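Local coordinates for PUM-HD domain-containing protein (Caenorhabditis elegans, PDB 7CGJ) that probably binds the 3' untranslated regions of messenger RNAs through the Pumilio-repeat domain of this chain, here holding an RNA strand, at residues L28-I33 / S47-Q52; G287-H292 / R326-T331. One frame throughout, in Å; residues are numbered along the deposited sequence.

Interaction 1 of 2, residues L28-I33 / S47-Q52; sequences LKLSDI and SRFIQQ. With nucleotides of chain B.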
loop_
_atom_site.group_PDB
_atom_site.type_symbol
_atom_site.label_atom_id
_atom_site.label_comp_id
_atom_site.label_asym_id
_atom_site.label_seq_id
_atom_site.Cartn_x
_atom_site.Cartn_y
_atom_site.Cartn_z
ATOM N N LEU A 28 -31.062 27.121 10.927
ATOM C CA LEU A 28 -29.742 27.579 11.314
ATOM C C LEU A 28 -28.824 27.602 10.101
ATOM O O LEU A 28 -28.826 26.686 9.279
ATOM C CB LEU A 28 -29.180 26.673 12.399
ATOM C CG LEU A 28 -27.959 27.255 13.096
ATOM C CD1 LEU A 28 -28.295 28.631 13.595
ATOM C CD2 LEU A 28 -27.528 26.343 14.229
ATOM N N LYS A 29 -28.044 28.664 9.981
ATOM C CA LYS A 29 -27.167 28.824 8.837
ATOM C C LYS A 29 -25.719 28.957 9.292
ATOM O O LYS A 29 -25.432 29.236 10.462
ATOM C CB LYS A 29 -27.578 30.030 7.998
ATOM C CG LYS A 29 -28.985 29.912 7.483
ATOM C CD LYS A 29 -29.088 30.298 6.017
ATOM C CE LYS A 29 -28.663 31.752 5.779
ATOM N NZ LYS A 29 -29.273 32.320 4.532
ATOM N N LEU A 30 -24.810 28.719 8.340
ATOM C CA LEU A 30 -23.387 28.815 8.625
ATOM C C LEU A 30 -23.013 30.217 9.061
ATOM O O LEU A 30 -22.269 30.393 10.030
ATOM C CB LEU A 30 -22.577 28.402 7.402
ATOM C CG LEU A 30 -22.610 26.889 7.246
ATOM C CD1 LEU A 30 -21.804 26.441 6.021
ATOM C CD2 LEU A 30 -22.133 26.206 8.537
ATOM N N SER A 31 -23.525 31.226 8.353
ATOM C CA SER A 31 -23.282 32.617 8.705
ATOM C C SER A 31 -23.713 32.940 10.131
ATOM O O SER A 31 -23.266 33.953 10.681
ATOM C CB SER A 31 -24.032 33.533 7.733
ATOM O OG SER A 31 -25.432 33.325 7.865
ATOM N N ASP A 32 -24.580 32.116 10.733
ATOM C CA ASP A 32 -25.020 32.316 12.111
ATOM C C ASP A 32 -24.008 31.857 13.150
ATOM O O ASP A 32 -24.183 32.172 14.332
ATOM C CB ASP A 32 -26.330 31.579 12.382
ATOM C CG ASP A 32 -27.481 32.134 11.590
ATOM O OD1 ASP A 32 -27.391 33.304 11.128
ATOM O OD2 ASP A 32 -28.480 31.394 11.443
ATOM N N ILE A 33 -22.968 31.123 12.750
ATOM C CA ILE A 33 -22.070 30.509 13.720
ATOM C C ILE A 33 -21.061 31.523 14.243
ATOM O O ILE A 33 -20.831 31.629 15.453
ATOM C CB ILE A 33 -21.381 29.286 13.093
ATOM C CG1 ILE A 33 -22.419 28.210 12.754
ATOM C CG2 ILE A 33 -20.347 28.733 14.024
ATOM C CD1 ILE A 33 -23.236 27.780 13.937
ATOM N N SER A 47 -20.185 19.450 14.524
ATOM C CA SER A 47 -19.354 19.209 13.352
ATOM C C SER A 47 -20.161 18.568 12.239
ATOM O O SER A 47 -19.983 18.900 11.060
ATOM C CB SER A 47 -18.150 18.342 13.719
ATOM O OG SER A 47 -17.556 17.811 12.556
ATOM N N ARG A 48 -21.055 17.647 12.589
ATOM C CA ARG A 48 -21.961 17.111 11.585
ATOM C C ARG A 48 -22.815 18.208 10.994
ATOM O O ARG A 48 -23.101 18.189 9.796
ATOM C CB ARG A 48 -22.831 16.021 12.185
ATOM C CG ARG A 48 -22.024 14.843 12.605
ATOM C CD ARG A 48 -22.899 13.687 12.946
ATOM N NE ARG A 48 -22.137 12.452 12.948
ATOM C CZ ARG A 48 -22.198 11.538 13.911
ATOM N NH1 ARG A 48 -22.992 11.727 14.958
ATOM N NH2 ARG A 48 -21.473 10.427 13.812
ATOM N N PHE A 49 -23.184 19.204 11.809
ATOM C CA PHE A 49 -23.945 20.345 11.301
ATOM C C PHE A 49 -23.160 21.127 10.252
ATOM O O PHE A 49 -23.626 21.310 9.126
ATOM C CB PHE A 49 -24.368 21.276 12.440
ATOM C CG PHE A 49 -25.060 22.508 11.951
ATOM C CD1 PHE A 49 -26.375 22.446 11.520
ATOM C CD2 PHE A 49 -24.380 23.713 11.861
ATOM C CE1 PHE A 49 -27.009 23.565 11.033
ATOM C CE2 PHE A 49 -25.001 24.845 11.374
ATOM C CZ PHE A 49 -26.323 24.773 10.961
ATOM N N ILE A 50 -21.974 21.616 10.614
ATOM C CA ILE A 50 -21.112 22.314 9.653
ATOM C C ILE A 50 -20.952 21.506 8.374
ATOM O O ILE A 50 -21.202 22.003 7.276
ATOM C CB ILE A 50 -19.743 22.609 10.280
ATOM C CG1 ILE A 50 -19.896 23.573 11.454
ATOM C CG2 ILE A 50 -18.787 23.167 9.244
ATOM C CD1 ILE A 50 -18.635 23.670 12.319
ATOM N N GLN A 51 -20.512 20.253 8.501
ATOM C CA GLN A 51 -20.299 19.396 7.336
ATOM C C GLN A 51 -21.528 19.331 6.433
ATOM O O GLN A 51 -21.417 19.509 5.212
ATOM C CB GLN A 51 -19.920 17.984 7.771
ATOM C CG GLN A 51 -18.469 17.760 8.082
ATOM C CD GLN A 51 -18.300 16.461 8.815
ATOM O OE1 GLN A 51 -18.302 15.384 8.207
ATOM N NE2 GLN A 51 -18.228 16.541 10.140
ATOM N N GLN A 52 -22.705 19.053 7.016
ATOM C CA GLN A 52 -23.907 18.897 6.200
ATOM C C GLN A 52 -24.286 20.209 5.520
ATOM O O GLN A 52 -24.694 20.208 4.351
ATOM C CB GLN A 52 -25.061 18.345 7.036
ATOM C CG GLN A 52 -24.940 16.812 7.253
ATOM C CD GLN A 52 -25.773 16.259 8.424
ATOM O OE1 GLN A 52 -26.977 16.505 8.509
ATOM N NE2 GLN A 52 -25.128 15.499 9.322
ATOM P P A B 8 -14.271 5.835 13.549
ATOM O OP1 A B 8 -14.326 4.852 14.664
ATOM O OP2 A B 8 -14.677 5.512 12.153
ATOM O "O5'" A B 8 -15.079 7.105 14.094
ATOM C "C5'" A B 8 -14.854 7.609 15.413
ATOM C "C4'" A B 8 -15.904 8.620 15.823
ATOM O "O4'" A B 8 -15.957 9.718 14.858
ATOM C "C3'" A B 8 -17.330 8.076 15.907
ATOM O "O3'" A B 8 -18.048 8.826 16.891
ATOM C "C2'" A B 8 -17.875 8.434 14.541
ATOM O "O2'" A B 8 -19.278 8.437 14.457
ATOM C "C1'" A B 8 -17.269 9.825 14.356
ATOM N N9 A B 8 -17.211 10.294 12.967
ATOM C C8 A B 8 -16.780 9.602 11.868
ATOM N N7 A B 8 -16.853 10.295 10.755
ATOM C C5 A B 8 -17.371 11.520 11.138
ATOM C C6 A B 8 -17.692 12.684 10.411
ATOM N N6 A B 8 -17.536 12.818 9.094
ATOM N N1 A B 8 -18.194 13.733 11.107
ATOM C C2 A B 8 -18.363 13.599 12.432
ATOM N N3 A B 8 -18.085 12.558 13.220
ATOM C C4 A B 8 -17.592 11.532 12.507
#
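Near the N-terminal end of the PUM-HD superhelix, Phe49 of the RNA-reading helix 44-56 packs against Leu28, Leu30 and Ile33 of the loop between helices 14-20 and 37-41. With CG anti to the backbone N (chi1 176°), the ring leans out from its helix and crosses the Leu28 side chain at about a right angle. Leu28 meets the ring both over a face, off-centre, with CD2 and at the CZ edge with its carbonyl O. Leu28 CG lies 3.7 Å from Phe49 CZ, and Leu28 CD2 makes an off-centre CH-pi contact, 4.3 Å from the Phe49 ring centroid and 29° off its normal. At the edge, near the ring plane, Leu28 O is 3.6 Å from Phe49 CZ. Leu30 CD2 and Ile33 CD1 approach the ring obliquely, each 4.3 Å from Phe49 CE2. The same Leu30 CD2 also lies against Ile50 CA. An alanine at Phe49 is likely to leave a gap between loop and helix, with the Leu28 branch losing its aromatic partner. The loop has its own brace, the Lys29 amide bonding Asp32 OD2 from above the carboxylate plane around the short 3-10 turn 30-32.

Gln51 sets off away from the loop, toward A8 of chain B. Gln51 OE1 accepts from A8 N6 of chain B at 2.8 Å and Gln51 NE2 donates to A8 N1 at 3.0 Å, the glutamine reading of adenine familiar in PUF proteins. Arg48 NH2 lies 3.0 Å from the A8 O2' of chain B.

Around the contact, Tyr18 of helix 14-20 meets the Phe49 ring, Ile50 packs on Leu37 and Phe40 of helix 37-41, Leu30 rests on Ser65 of helix 60-72, and Gln51 touches Tyr85 of helix 83-89.

Interaction 2 of 2, residues G287-H292 / R326-T331; sequences GAACHH and RELILT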
loop_
_atom_site.group_PDB
_atom_site.type_symbol
_atom_site.label_atom_id
_atom_site.label_comp_id
_atom_site.label_asym_id
_atom_site.label_seq_id
_atom_site.Cartn_x
_atom_site.Cartn_y
_atom_site.Cartn_z
ATOM N N GLY A 287 10.929 -27.091 -14.848
ATOM C CA GLY A 287 12.134 -27.893 -15.026
ATOM C C GLY A 287 12.857 -28.195 -13.724
ATOM O O GLY A 287 13.271 -29.331 -13.481
ATOM N N ALA A 288 13.033 -27.180 -12.874
ATOM C CA ALA A 288 13.591 -27.432 -11.549
ATOM C C ALA A 288 12.712 -28.392 -10.751
ATOM O O ALA A 288 13.223 -29.270 -10.038
ATOM C CB ALA A 288 13.764 -26.118 -10.796
ATOM N N ALA A 289 11.386 -28.239 -10.863
ATOM C CA ALA A 289 10.461 -29.083 -10.111
ATOM C C ALA A 289 10.616 -30.557 -10.483
ATOM O O ALA A 289 10.519 -31.436 -9.622
ATOM C CB ALA A 289 9.022 -28.620 -10.342
ATOM N N CYS A 290 10.870 -30.852 -11.751
ATOM C CA CYS A 290 10.893 -32.234 -12.210
ATOM C C CYS A 290 12.294 -32.833 -12.289
ATOM O O CYS A 290 12.443 -33.942 -12.805
ATOM C CB CYS A 290 10.197 -32.342 -13.563
ATOM S SG CYS A 290 8.471 -31.758 -13.537
ATOM N N HIS A 291 13.310 -32.164 -11.744
ATOM C CA HIS A 291 14.687 -32.611 -11.927
ATOM C C HIS A 291 15.019 -33.803 -11.037
ATOM O O HIS A 291 14.554 -33.911 -9.895
ATOM C CB HIS A 291 15.688 -31.483 -11.657
ATOM C CG HIS A 291 17.042 -31.731 -12.254
ATOM N ND1 HIS A 291 17.232 -31.957 -13.602
ATOM C CD2 HIS A 291 18.268 -31.815 -11.685
ATOM C CE1 HIS A 291 18.516 -32.157 -13.841
ATOM N NE2 HIS A 291 19.166 -32.075 -12.695
ATOM N N HIS A 292 15.888 -34.671 -11.576
ATOM C CA HIS A 292 16.145 -35.987 -10.999
ATOM C C HIS A 292 16.637 -35.890 -9.561
ATOM O O HIS A 292 16.103 -36.562 -8.668
ATOM C CB HIS A 292 17.162 -36.735 -11.858
ATOM C CG HIS A 292 17.004 -38.224 -11.815
ATOM N ND1 HIS A 292 16.820 -38.921 -10.638
ATOM C CD2 HIS A 292 17.008 -39.150 -12.803
ATOM C CE1 HIS A 292 16.714 -40.210 -10.904
ATOM N NE2 HIS A 292 16.825 -40.376 -12.211
ATOM N N ARG A 326 2.304 -31.656 -18.888
ATOM C CA ARG A 326 2.575 -33.040 -19.250
ATOM C C ARG A 326 3.810 -33.574 -18.552
ATOM O O ARG A 326 3.845 -34.743 -18.159
ATOM C CB ARG A 326 2.745 -33.160 -20.757
ATOM C CG ARG A 326 2.173 -34.432 -21.306
ATOM C CD ARG A 326 2.340 -34.436 -22.779
ATOM N NE ARG A 326 3.748 -34.324 -23.117
ATOM C CZ ARG A 326 4.412 -35.272 -23.752
ATOM N NH1 ARG A 326 3.768 -36.377 -24.107
ATOM N NH2 ARG A 326 5.701 -35.103 -24.042
ATOM N N GLU A 327 4.840 -32.743 -18.400
ATOM C CA GLU A 327 6.029 -33.185 -17.675
ATOM C C GLU A 327 5.744 -33.343 -16.183
ATOM O O GLU A 327 6.277 -34.251 -15.534
ATOM C CB GLU A 327 7.182 -32.205 -17.901
ATOM C CG GLU A 327 8.507 -32.701 -17.334
ATOM C CD GLU A 327 9.642 -31.689 -17.508
ATOM O OE1 GLU A 327 10.793 -31.990 -17.085
ATOM O OE2 GLU A 327 9.384 -30.595 -18.078
ATOM N N LEU A 328 4.913 -32.463 -15.618
ATOM C CA LEU A 328 4.558 -32.608 -14.213
ATOM C C LEU A 328 3.768 -33.883 -13.990
ATOM O O LEU A 328 3.920 -34.544 -12.956
ATOM C CB LEU A 328 3.743 -31.408 -13.741
ATOM C CG LEU A 328 4.433 -30.059 -13.811
ATOM C CD1 LEU A 328 3.387 -28.988 -13.625
ATOM C CD2 LEU A 328 5.501 -29.997 -12.759
ATOM N N ILE A 329 2.906 -34.235 -14.941
ATOM C CA ILE A 329 2.078 -35.419 -14.768
ATOM C C ILE A 329 2.920 -36.676 -14.901
ATOM O O ILE A 329 2.775 -37.618 -14.120
ATOM C CB ILE A 329 0.900 -35.387 -15.754
ATOM C CG1 ILE A 329 -0.075 -34.287 -15.329
ATOM C CG2 ILE A 329 0.203 -36.734 -15.788
ATOM C CD1 ILE A 329 -0.925 -33.765 -16.442
ATOM N N LEU A 330 3.860 -36.686 -15.837
ATOM C CA LEU A 330 4.738 -37.844 -15.971
ATOM C C LEU A 330 5.734 -37.967 -14.821
ATOM O O LEU A 330 6.323 -39.042 -14.666
ATOM C CB LEU A 330 5.463 -37.795 -17.328
ATOM C CG LEU A 330 4.413 -37.815 -18.464
ATOM C CD1 LEU A 330 4.978 -37.655 -19.902
ATOM C CD2 LEU A 330 3.498 -39.057 -18.356
ATOM N N THR A 331 5.923 -36.919 -14.003
ATOM C CA THR A 331 6.831 -36.998 -12.857
ATOM C C THR A 331 6.112 -37.406 -11.577
ATOM O O THR A 331 6.683 -38.119 -10.746
ATOM C CB THR A 331 7.551 -35.657 -12.625
ATOM O OG1 THR A 331 8.288 -35.280 -13.794
ATOM C CG2 THR A 331 8.531 -35.788 -11.479
#
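Cys290, at the C-terminal end of helix 279-289, points its side chain at helix 322-332, where Glu327, Leu328 and Thr331 receive it in the all-helical Pumilio-repeat superhelix. The helix offers these three along one turn. SG lies beside the backbone N (chi1 -58°), which carries the sulfur to Leu328, with Cys290 SG 3.5 Å from Leu328 CD2. Thr331 OG1 approaches both ends of the cysteine side chain and lies 3.5 Å from Cys290 CB, without a hydrogen bond across the contact. Glu327 comes alongside as a fully extended chain, its CG near the sulfur and its OE1 3.6 Å from Cys290 CB, so that mostly its aliphatic stem and one carboxylate oxygen do the touching. Leu328 CD2 also grazes Ala289 CB at 4.5 Å, bringing Ala289 onto the same surface. Met316 of helix 309-319 packs on both Ala289 and Leu328, and Val300 of helix 299-304 on Ala289 and Thr331. The threonine hydroxyl is engaged within its own helix, Thr331 OG1 donating to Glu327 O at 2.9 Å, tilted 27° from the carbonyl plane.

Overall arrangement
Interactions 1 and 2 lie at the two ends of the PUM-HD superhelix, on opposite sides of the chain's centre and about 70 Å apart between centres. Interaction 1 sets a loop with a short 3-10 segment against a helix, interaction 2 the end of one helix against another; neither has a hydrogen bond across. Interaction 1 is the more buried, built on an aromatic ring among aliphatic branches, and its helix turns Gln51, which reads the adenine base, away from the loop. Interaction 2 is only partly buried, mixing sulfur, aliphatic, hydroxyl and carboxylate groups, with its nearest atom about 15 Å from the RNA. Thus 28-33/47-52 backs a base-binding helix, whereas 287-292/326-331 is plain inter-helix packing.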